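Local coordinates for lipoprotein (Streptococcus pneumoniae serotype 4, PDB 6JF1) that probably captures L-methionine outside the cell and delivers it to an ABC-type importer in the membrane, as its substrate-binding protein, at residues A[199-203]-A[204-208]. Sequence-based numbering, arbitrary orientation.
Sequences AVVNN and TFVTE. With MET (methionine), chain B.
Asn203 O takes a weak bond from Val206 N (3.4 Å) and lies 2.7 Å from a water that probably donates to it and in turn accepts from Thr207 N. Just before it, Phe205 N donates almost straight (171°) to Asn202 O at 3.0 Å. This i to i+3 bond closes a beta turn over Asn202-Phe205. The turn ends strand 198-201 and puts three neighbours, Asn202, Asn203 and Thr204, into the methionine pocket of this substrate-binding protein. The two asparagines hold the two charged groups at the backbone end of the ligand: its carboxylate and its amino group. Asn202 ND2 donates to the ligand carboxylate O at 3.0 Å and also to Asn143 OD1. Asn203 OD1 accepts from the ligand amino N at 2.8 Å. Asn203 CG lies between its backbone N and carbonyl carbon (chi1 70°), which brings the amide to the ligand. Asn203 ND2 is hydrogen-bonded to Tyr106 OH and Asp272 OD1, which probably helps to hold the amide's rotation. Thr204 OG1 bonds to Tyr65 OH. The apolar contacts are few. Thr204 CB lies over one face of the Phe205 ring, and Val201 CG1 meets Val206 CG2 at 4.1 Å.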
# COMPACT_ATOMS: atom_id res chain seq x y z
N ALA A 199 9.91 12.47 -1.89
CA ALA A 199 9.78 10.98 -1.61
C ALA A 199 8.52 10.45 -2.29
O ALA A 199 7.47 11.14 -2.32
CB ALA A 199 9.73 10.68 -0.11
N VAL A 200 8.61 9.24 -2.81
CA VAL A 200 7.40 8.52 -3.23
C VAL A 200 6.89 7.72 -2.04
O VAL A 200 7.67 6.96 -1.38
CB VAL A 200 7.64 7.67 -4.49
CG1 VAL A 200 6.39 6.89 -4.92
CG2 VAL A 200 8.16 8.55 -5.63
N VAL A 201 5.59 7.93 -1.74
CA VAL A 201 5.02 7.39 -0.51
C VAL A 201 3.69 6.67 -0.80
O VAL A 201 2.73 7.28 -1.28
CB VAL A 201 4.79 8.50 0.52
CG1 VAL A 201 4.26 7.87 1.80
CG2 VAL A 201 6.07 9.30 0.77
N ASN A 202 3.65 5.38 -0.46
CA ASN A 202 2.43 4.57 -0.47
C ASN A 202 1.39 5.12 0.52
O ASN A 202 1.74 5.57 1.64
CB ASN A 202 2.72 3.13 -0.06
CG ASN A 202 3.60 2.39 -1.06
OD1 ASN A 202 4.82 2.34 -0.89
ND2 ASN A 202 3.00 1.76 -2.06
N ASN A 203 0.11 5.01 0.14
CA ASN A 203 -1.05 5.53 0.93
C ASN A 203 -1.01 5.01 2.37
O ASN A 203 -1.48 5.69 3.31
CB ASN A 203 -2.39 5.12 0.31
CG ASN A 203 -2.69 3.63 0.45
OD1 ASN A 203 -1.85 2.79 0.14
ND2 ASN A 203 -3.88 3.30 0.93
N THR A 204 -0.49 3.79 2.54
CA THR A 204 -0.45 3.17 3.86
C THR A 204 0.22 4.08 4.91
O THR A 204 -0.13 3.98 6.10
CB THR A 204 0.40 1.89 3.79
OG1 THR A 204 0.06 1.22 2.58
CG2 THR A 204 0.17 0.96 4.97
N PHE A 205 1.18 4.93 4.52
CA PHE A 205 2.13 5.57 5.51
C PHE A 205 1.88 7.09 5.59
O PHE A 205 2.51 7.81 6.37
CB PHE A 205 3.58 5.25 5.14
CG PHE A 205 3.82 3.77 5.01
CD1 PHE A 205 3.64 2.92 6.10
CD2 PHE A 205 4.14 3.23 3.76
CE1 PHE A 205 3.83 1.55 5.96
CE2 PHE A 205 4.36 1.86 3.63
CZ PHE A 205 4.19 1.03 4.72
N VAL A 206 0.94 7.54 4.78
CA VAL A 206 0.71 8.95 4.56
C VAL A 206 0.22 9.60 5.87
O VAL A 206 0.74 10.64 6.29
CB VAL A 206 -0.33 9.09 3.43
CG1 VAL A 206 -1.14 10.36 3.54
CG2 VAL A 206 0.34 8.96 2.07
N THR A 207 -0.75 8.99 6.53
CA THR A 207 -1.44 9.67 7.67
C THR A 207 -0.53 9.71 8.90
O THR A 207 -0.47 10.74 9.61
CB THR A 207 -2.88 9.18 7.88
OG1 THR A 207 -3.55 9.34 6.63
CG2 THR A 207 -3.64 9.99 8.91
N GLU A 208 0.18 8.62 9.14
CA GLU A 208 1.14 8.54 10.26
C GLU A 208 2.17 9.68 10.17
O GLU A 208 2.66 10.14 11.20
CB GLU A 208 1.85 7.18 10.27
CG GLU A 208 2.66 6.93 11.54
CD GLU A 208 4.06 7.54 11.63
OE1 GLU A 208 4.62 7.93 10.57
OE2 GLU A 208 4.60 7.63 12.77
N MET B . -1.88 0.04 -0.11
CA MET B . -0.57 0.01 -0.87
C MET B . -0.79 0.73 -2.20
O MET B . 0.10 1.49 -2.65
CB MET B . -0.13 -1.43 -1.15
CG MET B . 1.36 -1.53 -1.57
SD MET B . 1.83 -3.26 -1.89
CE MET B . 2.14 -3.85 -0.22
OXT MET B . -1.89 0.59 -2.80
O HOH W 1 -2.20 6.53 5.75